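Local coordinates for protein probable ubiquitin-conjugating enzyme E2 7 (Caenorhabditis elegans, PDB 1PZV) that probably catalyses the covalent attachment of ubiquitin to other proteins, receiving it from the activating enzyme as a thioester on a cysteine, at residues K10-M15 / F23-V28; T46-G51 / S74-P79; A55-P60 / K66-K71; V87-L92 / L119-S124. One frame throughout, in Å; residues are numbered along the deposited sequence.

Contact 1: K10-M15 / F23-V28; sequences KQLADM and FSAGLV
Leu12 carries most of the packing of helix 5-17 against strand 23-27, sharing its two methyls between two strand residues. With CG anti to the backbone N (chi1 172°) and chi2 at 58°, the fork opens toward the strand: CD2 lies 3.7 Å from Leu27 CG, while CD1 rests 4.1 Å from Ala25 CB. Leu27 meets Leu12 CD2 with both of its branches, since its CD1 is 4.0 Å and its CD2 3.9 Å from that methyl. The CB of Leu27 does not itself aim at the helix, yet its fork comes nearer, and the two leucine side chains meet at a slant. Met15, three residues on from Leu12, adds its CG at 3.8 Å from Ala25 CB. Beyond CG the chain bends at chi2 and again at chi3, taking the sulfur end on to Leu119 of helix 115-127.

The axes of the two short segments approach to 8.4 Å, their N-to-C directions 137° apart, the N-terminal helix lying slantwise across the edge strand of the ubiquitin-conjugating fold. Trp36 and Ile33 touch both Leu12 and Leu27. Away from the strand, Lys10 NZ reaches Asp14 OD1 on its syn lone pair. Every touching side-chain pair across the contact is carbon on carbon, which implies that helix and strand are held here by apolar burial and shape, with the salt bridge confined to the helix.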
loop_
_atom_site.group_PDB
_atom_site.type_symbol
_atom_site.label_atom_id
_atom_site.label_comp_id
_atom_site.label_asym_id
_atom_site.label_seq_id
_atom_site.Cartn_x
_atom_site.Cartn_y
_atom_site.Cartn_z
ATOM N N LYS A 10 2.016 1.349 -19.858
ATOM C CA LYS A 10 1.550 -0.002 -20.130
ATOM C C LYS A 10 1.001 -0.627 -18.853
ATOM O O LYS A 10 -0.105 -1.159 -18.857
ATOM C CB LYS A 10 2.702 -0.855 -20.696
ATOM C CG LYS A 10 2.411 -2.346 -20.825
ATOM C CD LYS A 10 1.285 -2.614 -21.793
ATOM C CE LYS A 10 0.735 -4.024 -21.603
ATOM N NZ LYS A 10 -0.472 -4.291 -22.448
ATOM N N GLN A 11 1.768 -0.553 -17.765
ATOM C CA GLN A 11 1.340 -1.131 -16.494
ATOM C C GLN A 11 0.061 -0.487 -15.946
ATOM O O GLN A 11 -0.857 -1.197 -15.493
ATOM C CB GLN A 11 2.471 -1.049 -15.459
ATOM C CG GLN A 11 3.679 -1.909 -15.828
ATOM C CD GLN A 11 4.708 -2.013 -14.719
ATOM O OE1 GLN A 11 5.719 -2.693 -14.858
ATOM N NE2 GLN A 11 4.452 -1.343 -13.614
ATOM N N LEU A 12 -0.005 0.844 -15.991
ATOM C CA LEU A 12 -1.183 1.564 -15.518
ATOM C C LEU A 12 -2.416 1.119 -16.297
ATOM O O LEU A 12 -3.491 0.912 -15.722
ATOM C CB LEU A 12 -0.999 3.072 -15.696
ATOM C CG LEU A 12 -2.236 3.941 -15.405
ATOM C CD1 LEU A 12 -2.710 3.696 -13.992
ATOM C CD2 LEU A 12 -1.911 5.420 -15.615
ATOM N N ALA A 13 -2.245 0.974 -17.609
ATOM C CA ALA A 13 -3.322 0.561 -18.498
ATOM C C ALA A 13 -3.841 -0.834 -18.185
ATOM O O ALA A 13 -5.046 -1.048 -18.167
ATOM C CB ALA A 13 -2.859 0.638 -19.953
ATOM N N ASP A 14 -2.949 -1.788 -17.943
ATOM C CA ASP A 14 -3.410 -3.133 -17.635
ATOM C C ASP A 14 -4.184 -3.046 -16.337
ATOM O O ASP A 14 -5.286 -3.581 -16.203
ATOM C CB ASP A 14 -2.241 -4.107 -17.466
ATOM C CG ASP A 14 -1.390 -4.232 -18.720
ATOM O OD1 ASP A 14 -1.949 -4.234 -19.848
ATOM O OD2 ASP A 14 -0.151 -4.345 -18.567
ATOM N N MET A 15 -3.582 -2.341 -15.391
ATOM C CA MET A 15 -4.135 -2.121 -14.067
ATOM C C MET A 15 -5.599 -1.670 -14.150
ATOM O O MET A 15 -6.471 -2.173 -13.422
ATOM C CB MET A 15 -3.290 -1.041 -13.376
ATOM C CG MET A 15 -3.171 -1.151 -11.869
ATOM S SD MET A 15 -2.458 -2.729 -11.340
ATOM C CE MET A 15 -3.905 -3.416 -10.451
ATOM N N PHE A 23 -8.407 -2.935 -5.951
ATOM C CA PHE A 23 -7.465 -1.839 -6.157
ATOM C C PHE A 23 -7.879 -1.043 -7.393
ATOM O O PHE A 23 -8.134 -1.611 -8.462
ATOM C CB PHE A 23 -6.046 -2.382 -6.355
ATOM C CG PHE A 23 -5.373 -2.849 -5.088
ATOM C CD1 PHE A 23 -4.745 -1.939 -4.240
ATOM C CD2 PHE A 23 -5.358 -4.200 -4.750
ATOM C CE1 PHE A 23 -4.101 -2.371 -3.071
ATOM C CE2 PHE A 23 -4.714 -4.647 -3.573
ATOM C CZ PHE A 23 -4.089 -3.733 -2.737
ATOM N N SER A 24 -7.949 0.274 -7.240
ATOM C CA SER A 24 -8.321 1.170 -8.336
ATOM C C SER A 24 -7.166 2.158 -8.561
ATOM O O SER A 24 -6.800 2.905 -7.653
ATOM C CB SER A 24 -9.606 1.916 -7.966
ATOM O OG SER A 24 -9.904 2.937 -8.899
ATOM N N ALA A 25 -6.590 2.167 -9.760
ATOM C CA ALA A 25 -5.458 3.057 -10.025
ATOM C C ALA A 25 -5.735 4.149 -11.054
ATOM O O ALA A 25 -6.418 3.924 -12.050
ATOM C CB ALA A 25 -4.226 2.230 -10.451
ATOM N N GLY A 26 -5.196 5.334 -10.801
ATOM C CA GLY A 26 -5.383 6.446 -11.707
ATOM C C GLY A 26 -4.226 7.397 -11.523
ATOM O O GLY A 26 -3.322 7.119 -10.748
ATOM N N LEU A 27 -4.246 8.521 -12.224
ATOM C CA LEU A 27 -3.172 9.505 -12.125
ATOM C C LEU A 27 -3.619 10.770 -11.423
ATOM O O LEU A 27 -4.709 11.266 -11.691
ATOM C CB LEU A 27 -2.687 9.890 -13.515
ATOM C CG LEU A 27 -1.927 8.837 -14.309
ATOM C CD1 LEU A 27 -1.700 9.375 -15.722
ATOM C CD2 LEU A 27 -0.589 8.509 -13.613
ATOM N N VAL A 28 -2.782 11.301 -10.537
ATOM C CA VAL A 28 -3.122 12.546 -9.853
ATOM C C VAL A 28 -3.209 13.632 -10.925
ATOM O O VAL A 28 -4.174 14.397 -10.977
ATOM C CB VAL A 28 -2.038 12.948 -8.829
ATOM C CG1 VAL A 28 -2.383 14.307 -8.219
ATOM C CG2 VAL A 28 -1.914 11.874 -7.746
#

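Contact 2: T46-G51 / S74-P79; sequences TLYEGG and SEIWHP
Tyr48 OH is gripped twice by segment 74-79: it donates to Trp77 O at 2.7 Å and accepts from His78 ND1 at 2.8 Å. The second bond is fairly straight, with an N-H...O angle of 157°, and the hydroxyl lies at the edge of the imidazole, in its plane. The first comes in 29° off the carbonyl plane. Tyr48 CG lies anti to the carbonyl carbon (chi1 -44°), which carries the ring across to segment 74-79. One ring carbon, CE2, packs on Ile76 CG1 at 3.9 Å, and the two side chains cross at about a right angle.

In the second shell, Thr46 OG1 takes a weak bond from Tyr48 N and is tied to Pro43 O, while Pro79 CD lies over one face of the imidazole. A phenylalanine in place of Tyr48 would probably leave Trp77 O and His78 ND1 without this shared partner and the imidazole freer to turn. His78 and Pro79 begin the His-Pro-Asn motif of E2 enzymes, and the side chain of His78 is about 9 Å from that of Cys88, the predicted thioester cysteine. Around the site, Val154 of helix 147-161 touches Tyr48, helix 115-127 meets Ile76 and His78 through Leu126 and Met125, and helix 137-144 packs on Trp77.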
loop_
_atom_site.group_PDB
_atom_site.type_symbol
_atom_site.label_atom_id
_atom_site.label_comp_id
_atom_site.label_asym_id
_atom_site.label_seq_id
_atom_site.Cartn_x
_atom_site.Cartn_y
_atom_site.Cartn_z
ATOM N N THR A 46 -10.059 -9.580 7.051
ATOM C CA THR A 46 -8.939 -8.857 7.643
ATOM C C THR A 46 -9.620 -7.707 8.375
ATOM O O THR A 46 -10.764 -7.374 8.063
ATOM C CB THR A 46 -7.951 -8.275 6.575
ATOM O OG1 THR A 46 -8.501 -7.084 6.007
ATOM C CG2 THR A 46 -7.697 -9.277 5.459
ATOM N N LEU A 47 -8.939 -7.111 9.347
ATOM C CA LEU A 47 -9.522 -6.007 10.100
ATOM C C LEU A 47 -9.857 -4.846 9.180
ATOM O O LEU A 47 -10.691 -3.983 9.494
ATOM C CB LEU A 47 -8.566 -5.548 11.192
ATOM C CG LEU A 47 -8.318 -6.620 12.247
ATOM C CD1 LEU A 47 -7.353 -6.074 13.286
ATOM C CD2 LEU A 47 -9.644 -7.036 12.882
ATOM N N TYR A 48 -9.194 -4.826 8.037
ATOM C CA TYR A 48 -9.441 -3.791 7.060
ATOM C C TYR A 48 -10.357 -4.496 6.070
ATOM O O TYR A 48 -9.889 -5.261 5.227
ATOM C CB TYR A 48 -8.114 -3.379 6.422
ATOM C CG TYR A 48 -6.998 -3.222 7.438
ATOM C CD1 TYR A 48 -6.385 -4.339 8.016
ATOM C CD2 TYR A 48 -6.561 -1.957 7.835
ATOM C CE1 TYR A 48 -5.371 -4.194 8.960
ATOM C CE2 TYR A 48 -5.548 -1.802 8.780
ATOM C CZ TYR A 48 -4.957 -2.923 9.338
ATOM O OH TYR A 48 -3.963 -2.765 10.287
ATOM N N GLU A 49 -11.662 -4.283 6.198
ATOM C CA GLU A 49 -12.614 -4.933 5.310
ATOM C C GLU A 49 -13.399 -3.967 4.448
ATOM O O GLU A 49 -13.421 -4.099 3.212
ATOM C CB GLU A 49 -13.593 -5.783 6.100
ATOM C CG GLU A 49 -13.257 -7.255 6.131
ATOM C CD GLU A 49 -14.487 -8.123 5.902
ATOM O OE1 GLU A 49 -14.548 -9.236 6.466
ATOM O OE2 GLU A 49 -15.391 -7.695 5.149
ATOM N N GLY A 50 -14.055 -3.003 5.087
ATOM C CA GLY A 50 -14.832 -2.040 4.328
ATOM C C GLY A 50 -14.063 -0.754 4.129
ATOM O O GLY A 50 -14.638 0.295 3.862
ATOM N N GLY A 51 -12.749 -0.837 4.246
ATOM C CA GLY A 51 -11.947 0.353 4.106
ATOM C C GLY A 51 -11.664 0.829 2.697
ATOM O O GLY A 51 -11.314 0.047 1.821
ATOM N N SER A 74 -5.308 9.044 4.032
ATOM C CA SER A 74 -6.416 8.302 4.606
ATOM C C SER A 74 -5.892 7.519 5.784
ATOM O O SER A 74 -5.177 6.539 5.635
ATOM C CB SER A 74 -7.086 7.395 3.581
ATOM O OG SER A 74 -8.286 7.968 3.086
ATOM N N GLU A 75 -6.283 7.961 6.974
ATOM C CA GLU A 75 -5.933 7.354 8.250
ATOM C C GLU A 75 -5.950 5.835 8.177
ATOM O O GLU A 75 -6.906 5.243 7.679
ATOM C CB GLU A 75 -6.961 7.807 9.291
ATOM C CG GLU A 75 -6.490 8.848 10.278
ATOM C CD GLU A 75 -5.679 8.226 11.386
ATOM O OE1 GLU A 75 -4.494 7.933 11.147
ATOM O OE2 GLU A 75 -6.226 8.027 12.489
ATOM N N ILE A 76 -4.896 5.205 8.676
ATOM C CA ILE A 76 -4.842 3.750 8.717
ATOM C C ILE A 76 -3.970 3.364 9.906
ATOM O O ILE A 76 -2.964 4.023 10.175
ATOM C CB ILE A 76 -4.263 3.152 7.416
ATOM C CG1 ILE A 76 -4.420 1.632 7.443
ATOM C CG2 ILE A 76 -2.801 3.559 7.252
ATOM C CD1 ILE A 76 -4.279 0.989 6.087
ATOM N N TRP A 77 -4.365 2.320 10.629
ATOM C CA TRP A 77 -3.604 1.881 11.797
ATOM C C TRP A 77 -2.973 0.530 11.523
ATOM O O TRP A 77 -3.612 -0.515 11.660
ATOM C CB TRP A 77 -4.508 1.800 13.038
ATOM C CG TRP A 77 -3.740 1.669 14.333
ATOM C CD1 TRP A 77 -3.741 0.596 15.180
ATOM C CD2 TRP A 77 -2.813 2.614 14.890
ATOM N NE1 TRP A 77 -2.864 0.804 16.218
ATOM C CE2 TRP A 77 -2.275 2.032 16.063
ATOM C CE3 TRP A 77 -2.369 3.889 14.503
ATOM C CZ2 TRP A 77 -1.327 2.687 16.861
ATOM C CZ3 TRP A 77 -1.422 4.543 15.299
ATOM C CH2 TRP A 77 -0.908 3.933 16.460
ATOM N N HIS A 78 -1.704 0.560 11.130
ATOM C CA HIS A 78 -0.988 -0.671 10.806
ATOM C C HIS A 78 0.488 -0.666 11.230
ATOM O O HIS A 78 1.191 0.353 11.134
ATOM C CB HIS A 78 -1.078 -0.946 9.295
ATOM C CG HIS A 78 -0.686 -2.337 8.914
ATOM N ND1 HIS A 78 -1.559 -3.405 8.992
ATOM C CD2 HIS A 78 0.485 -2.848 8.469
ATOM C CE1 HIS A 78 -0.944 -4.506 8.608
ATOM N NE2 HIS A 78 0.301 -4.197 8.283
ATOM N N PRO A 79 0.971 -1.817 11.712
ATOM C CA PRO A 79 2.354 -1.996 12.156
ATOM C C PRO A 79 3.379 -1.587 11.095
ATOM O O PRO A 79 4.443 -1.053 11.427
ATOM C CB PRO A 79 2.422 -3.489 12.459
ATOM C CG PRO A 79 1.041 -3.767 12.990
ATOM C CD PRO A 79 0.151 -3.000 12.038
#

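Contact 3: A55-P60 / K66-K71; sequences AILDFP and KPPKMK
Leu57 and Met70 face each other as a non-hydrogen-bonded antiparallel pair, and their side chains form the buried half of this contact. Leu57 CD2 lies 3.7 Å from Met70 CB and crosses the start of its thioether chain at a slant. That chain runs extended, with CG anti to the backbone N (chi1 -174°), which carries CE to 4.0 Å from Ala55 CB. At the turn end the same interior is closed by Phe59 and Pro68: the proline CB stands over one ring face, 4.0 Å from the centroid of the Phe59 ring, a CH-pi contact displaced toward the rim nearest CD2. Were Phe59 cut back to an alanine, Pro68 CB would be likely to lose the ring face it packs on, and a gap would probably open beside it.

The backbone that sets this register is a beta hairpin, the third and fourth strands of the antiparallel meander of the E2 fold. Two hydrogen-bonded pairs frame the Leu57-Met70 pair. Ile56 N reaches Lys71 O at 2.9 Å, with an N-H...O angle of 170°, and Lys71 N returns to Ile56 O at 3.0 Å; Asp58 and Lys69 are joined by a second couple, in which the bond from Lys69 N to Asp58 O is more bent, at 148°.

Beyond the strands, at the loop end, the Pro60 ring packs closely on CB and CG of Lys66, and only the ammonium end leads away, to a salt bridge with Asp94. The other face is the solvent side. Ile56, Asp58, Lys69 and Lys71 send their side chains there, the lysine chains leading away from the neighbouring strand.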
loop_
_atom_site.group_PDB
_atom_site.type_symbol
_atom_site.label_atom_id
_atom_site.label_comp_id
_atom_site.label_asym_id
_atom_site.label_seq_id
_atom_site.Cartn_x
_atom_site.Cartn_y
_atom_site.Cartn_z
ATOM N N ALA A 55 -4.273 6.091 -1.594
ATOM C CA ALA A 55 -2.814 6.084 -1.474
ATOM C C ALA A 55 -2.130 6.636 -2.721
ATOM O O ALA A 55 -2.705 6.668 -3.814
ATOM C CB ALA A 55 -2.309 4.664 -1.175
ATOM N N ILE A 56 -0.889 7.064 -2.555
ATOM C CA ILE A 56 -0.154 7.612 -3.671
ATOM C C ILE A 56 1.177 6.934 -3.889
ATOM O O ILE A 56 1.959 6.748 -2.951
ATOM C CB ILE A 56 0.059 9.106 -3.494
ATOM C CG1 ILE A 56 -1.290 9.812 -3.641
ATOM C CG2 ILE A 56 1.090 9.612 -4.498
ATOM C CD1 ILE A 56 -1.222 11.310 -3.591
ATOM N N LEU A 57 1.406 6.549 -5.145
ATOM C CA LEU A 57 2.639 5.887 -5.556
ATOM C C LEU A 57 3.528 6.866 -6.302
ATOM O O LEU A 57 3.103 7.492 -7.272
ATOM C CB LEU A 57 2.338 4.695 -6.467
ATOM C CG LEU A 57 1.805 3.406 -5.847
ATOM C CD1 LEU A 57 1.358 2.476 -6.946
ATOM C CD2 LEU A 57 2.880 2.750 -5.004
ATOM N N ASP A 58 4.761 7.003 -5.835
ATOM C CA ASP A 58 5.726 7.886 -6.475
ATOM C C ASP A 58 6.738 7.012 -7.195
ATOM O O ASP A 58 7.435 6.220 -6.555
ATOM C CB ASP A 58 6.433 8.738 -5.424
ATOM C CG ASP A 58 5.547 9.834 -4.874
ATOM O OD1 ASP A 58 5.408 10.878 -5.544
ATOM O OD2 ASP A 58 4.978 9.649 -3.781
ATOM N N PHE A 59 6.811 7.140 -8.518
ATOM C CA PHE A 59 7.761 6.340 -9.286
ATOM C C PHE A 59 8.973 7.146 -9.732
ATOM O O PHE A 59 8.835 8.214 -10.341
ATOM C CB PHE A 59 7.110 5.752 -10.546
ATOM C CG PHE A 59 5.978 4.812 -10.277
ATOM C CD1 PHE A 59 4.695 5.298 -10.023
ATOM C CD2 PHE A 59 6.192 3.437 -10.272
ATOM C CE1 PHE A 59 3.641 4.423 -9.779
ATOM C CE2 PHE A 59 5.143 2.555 -10.029
ATOM C CZ PHE A 59 3.865 3.048 -9.778
ATOM N N PRO A 60 10.183 6.638 -9.448
ATOM C CA PRO A 60 11.406 7.337 -9.849
ATOM C C PRO A 60 11.471 7.411 -11.377
ATOM O O PRO A 60 10.671 6.783 -12.073
ATOM C CB PRO A 60 12.507 6.460 -9.271
ATOM C CG PRO A 60 11.912 5.100 -9.342
ATOM C CD PRO A 60 10.510 5.343 -8.827
ATOM N N LYS A 66 14.371 0.530 -9.493
ATOM C CA LYS A 66 14.284 1.480 -8.394
ATOM C C LYS A 66 12.824 1.493 -7.975
ATOM O O LYS A 66 11.954 1.940 -8.720
ATOM C CB LYS A 66 14.746 2.871 -8.850
ATOM C CG LYS A 66 14.593 3.971 -7.805
ATOM C CD LYS A 66 15.356 3.688 -6.517
ATOM C CE LYS A 66 15.050 4.768 -5.473
ATOM N NZ LYS A 66 15.759 4.549 -4.182
ATOM N N PRO A 67 12.539 0.977 -6.773
ATOM C CA PRO A 67 11.187 0.903 -6.213
ATOM C C PRO A 67 10.504 2.256 -6.080
ATOM O O PRO A 67 11.153 3.296 -5.922
ATOM C CB PRO A 67 11.398 0.270 -4.834
ATOM C CG PRO A 67 12.723 -0.370 -4.915
ATOM C CD PRO A 67 13.534 0.533 -5.789
ATOM N N PRO A 68 9.175 2.259 -6.175
ATOM C CA PRO A 68 8.445 3.512 -6.038
ATOM C C PRO A 68 8.182 3.664 -4.545
ATOM O O PRO A 68 8.311 2.700 -3.792
ATOM C CB PRO A 68 7.173 3.245 -6.826
ATOM C CG PRO A 68 6.941 1.781 -6.568
ATOM C CD PRO A 68 8.321 1.210 -6.760
ATOM N N LYS A 69 7.832 4.864 -4.109
ATOM C CA LYS A 69 7.533 5.078 -2.699
ATOM C C LYS A 69 6.020 5.051 -2.558
ATOM O O LYS A 69 5.312 5.647 -3.373
ATOM C CB LYS A 69 8.087 6.429 -2.219
ATOM C CG LYS A 69 9.614 6.481 -2.136
ATOM C CD LYS A 69 10.101 7.750 -1.442
ATOM C CE LYS A 69 11.598 7.683 -1.144
ATOM N NZ LYS A 69 12.078 8.864 -0.361
ATOM N N MET A 70 5.515 4.345 -1.552
ATOM C CA MET A 70 4.075 4.285 -1.356
ATOM C C MET A 70 3.656 4.945 -0.063
ATOM O O MET A 70 4.007 4.482 1.019
ATOM C CB MET A 70 3.581 2.843 -1.371
ATOM C CG MET A 70 2.066 2.738 -1.315
ATOM S SD MET A 70 1.521 1.072 -1.672
ATOM C CE MET A 70 -0.241 1.282 -1.780
ATOM N N LYS A 71 2.899 6.030 -0.186
ATOM C CA LYS A 71 2.423 6.765 0.975
ATOM C C LYS A 71 0.903 6.739 1.065
ATOM O O LYS A 71 0.211 7.193 0.159
ATOM C CB LYS A 71 2.888 8.226 0.913
ATOM C CG LYS A 71 2.308 9.075 2.029
ATOM C CD LYS A 71 2.971 10.447 2.117
ATOM C CE LYS A 71 2.376 11.264 3.267
ATOM N NZ LYS A 71 3.171 12.490 3.566
#

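Contact 4: V87-L92 / L119-S124; sequences VCISIL and LLSVIS
Ser121 projects from helix 115-127 toward Ile89 and Ile91, and its OG is the atom both isoleucines approach. The contacts with this oxygen are polar against apolar: Ile91 CG2 is 3.2 Å from Ser121 OG, and the terminal methyl of Ile89, CD1, is 3.6 Å from it. Neither methyl offers the hydroxyl a hydrogen bond; that is supplied inside the helix, where Ser121 OG bonds to Ile118 O. A chi1 of 75° sets OG between the backbone N and the carbonyl carbon, from where it can serve that bond while facing the loop.

Purely apolar packing is thinner. Ile89 CD1 also nears Val122 CG2, at 4.4 Å, its chain extended beyond CG1 (chi2 -179°) so that the terminal methyl reaches the helix.

Within segment 87-92 the backbone bond from Leu92 N to Ile89 O, 3.0 Å, closes the short 3-10 turn that follows Cys88, predicted to form the glycyl thioester with ubiquitin.

It is the residues after Cys88, Ile89 and Ile91, that rest on the helix. The backbone of Val87 hydrogen-bonds to that of Met70 of strand 69-72, whose side chain also touches Val122 and Leu92, while on another side of helix 115-127 Leu119 and Ile123 pack on Phe23 of strand 23-27.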
loop_
_atom_site.group_PDB
_atom_site.type_symbol
_atom_site.label_atom_id
_atom_site.label_comp_id
_atom_site.label_asym_id
_atom_site.label_seq_id
_atom_site.Cartn_x
_atom_site.Cartn_y
_atom_site.Cartn_z
ATOM N N VAL A 87 4.223 3.483 3.668
ATOM C CA VAL A 87 4.196 2.042 3.787
ATOM C C VAL A 87 5.629 1.568 3.751
ATOM O O VAL A 87 6.402 1.983 2.892
ATOM C CB VAL A 87 3.448 1.384 2.636
ATOM C CG1 VAL A 87 3.354 -0.113 2.887
ATOM C CG2 VAL A 87 2.075 1.997 2.495
ATOM N N CYS A 88 5.985 0.704 4.690
ATOM C CA CYS A 88 7.338 0.193 4.753
ATOM C C CYS A 88 7.370 -1.317 4.702
ATOM O O CYS A 88 7.182 -1.984 5.716
ATOM C CB CYS A 88 8.015 0.687 6.027
ATOM S SG CYS A 88 8.049 2.506 6.161
ATOM N N ILE A 89 7.609 -1.848 3.507
ATOM C CA ILE A 89 7.688 -3.295 3.296
ATOM C C ILE A 89 8.924 -3.644 2.453
ATOM O O ILE A 89 9.412 -2.809 1.693
ATOM C CB ILE A 89 6.403 -3.811 2.625
ATOM C CG1 ILE A 89 6.167 -3.059 1.304
ATOM C CG2 ILE A 89 5.232 -3.655 3.598
ATOM C CD1 ILE A 89 4.919 -3.468 0.565
ATOM N N SER A 90 9.424 -4.870 2.604
ATOM C CA SER A 90 10.637 -5.326 1.910
ATOM C C SER A 90 10.722 -5.034 0.415
ATOM O O SER A 90 11.708 -4.458 -0.065
ATOM C CB SER A 90 10.828 -6.833 2.103
ATOM O OG SER A 90 10.846 -7.183 3.473
ATOM N N ILE A 91 9.688 -5.445 -0.311
ATOM C CA ILE A 91 9.652 -5.278 -1.750
ATOM C C ILE A 91 9.769 -3.835 -2.236
ATOM O O ILE A 91 9.856 -3.591 -3.432
ATOM C CB ILE A 91 8.386 -5.928 -2.328
ATOM C CG1 ILE A 91 8.522 -6.068 -3.840
ATOM C CG2 ILE A 91 7.160 -5.107 -1.961
ATOM C CD1 ILE A 91 7.385 -6.805 -4.475
ATOM N N LEU A 92 9.760 -2.873 -1.323
ATOM C CA LEU A 92 9.907 -1.483 -1.733
ATOM C C LEU A 92 11.336 -1.092 -1.442
ATOM O O LEU A 92 11.823 -0.050 -1.894
ATOM C CB LEU A 92 8.943 -0.571 -0.983
ATOM C CG LEU A 92 7.466 -0.717 -1.361
ATOM C CD1 LEU A 92 6.643 0.349 -0.642
ATOM C CD2 LEU A 92 7.297 -0.574 -2.871
ATOM N N LEU A 119 1.223 -4.148 -5.437
ATOM C CA LEU A 119 -0.145 -4.217 -4.953
ATOM C C LEU A 119 -0.469 -5.559 -4.300
ATOM O O LEU A 119 -1.188 -5.620 -3.291
ATOM C CB LEU A 119 -1.132 -3.904 -6.079
ATOM C CG LEU A 119 -1.069 -2.462 -6.605
ATOM C CD1 LEU A 119 -2.256 -2.203 -7.527
ATOM C CD2 LEU A 119 -1.085 -1.491 -5.451
ATOM N N LEU A 120 0.074 -6.632 -4.856
ATOM C CA LEU A 120 -0.167 -7.948 -4.295
ATOM C C LEU A 120 0.485 -8.070 -2.932
ATOM O O LEU A 120 -0.142 -8.537 -1.979
ATOM C CB LEU A 120 0.369 -9.045 -5.222
ATOM C CG LEU A 120 -0.499 -9.334 -6.450
ATOM C CD1 LEU A 120 0.186 -10.321 -7.370
ATOM C CD2 LEU A 120 -1.847 -9.865 -5.977
ATOM N N SER A 121 1.743 -7.656 -2.824
ATOM C CA SER A 121 2.413 -7.759 -1.533
ATOM C C SER A 121 1.721 -6.844 -0.511
ATOM O O SER A 121 1.892 -7.010 0.698
ATOM C CB SER A 121 3.913 -7.436 -1.656
ATOM O OG SER A 121 4.144 -6.052 -1.799
ATOM N N VAL A 122 0.925 -5.892 -0.997
ATOM C CA VAL A 122 0.191 -4.995 -0.100
ATOM C C VAL A 122 -1.030 -5.700 0.515
ATOM O O VAL A 122 -1.391 -5.450 1.671
ATOM C CB VAL A 122 -0.258 -3.723 -0.822
ATOM C CG1 VAL A 122 -1.158 -2.887 0.090
ATOM C CG2 VAL A 122 0.956 -2.940 -1.246
ATOM N N ILE A 123 -1.671 -6.572 -0.251
ATOM C CA ILE A 123 -2.780 -7.306 0.315
ATOM C C ILE A 123 -2.189 -8.150 1.451
ATOM O O ILE A 123 -2.807 -8.317 2.506
ATOM C CB ILE A 123 -3.435 -8.243 -0.714
ATOM C CG1 ILE A 123 -4.226 -7.422 -1.730
ATOM C CG2 ILE A 123 -4.348 -9.255 -0.001
ATOM C CD1 ILE A 123 -4.898 -8.264 -2.784
ATOM N N SER A 124 -0.987 -8.678 1.227
ATOM C CA SER A 124 -0.304 -9.479 2.229
ATOM C C SER A 124 -0.047 -8.652 3.487
ATOM O O SER A 124 -0.331 -9.091 4.593
ATOM C CB SER A 124 1.037 -9.980 1.694
ATOM O OG SER A 124 0.881 -11.012 0.746
#

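In the fold
Contacts 1 and 3 involve opposite edges of one four-stranded antiparallel meander, strands 23-27 and 69-72, their centres 13 Å apart and touching through Val28 and Ile56. Helix 115-127 covers the inner side: contact 4 lies on it, 11 Å between centres from contact 3 and 17 Å from contact 1, with Val87 and Leu92 meeting Met70, Pro67 and Pro68 of contact 3, and helix residues meeting Phe23 and Met15 of contact 1. Contact 2 stands apart, its centre 22 Å from that of contact 1 and 14 Å from that of contact 4, its loops enclosing contact 3 in sequence. Contact 1 closes before the others open, and contact 4 follows last. The segment that holds Cys88 is thus tied to both edge strand 69-72 and helix 115-127.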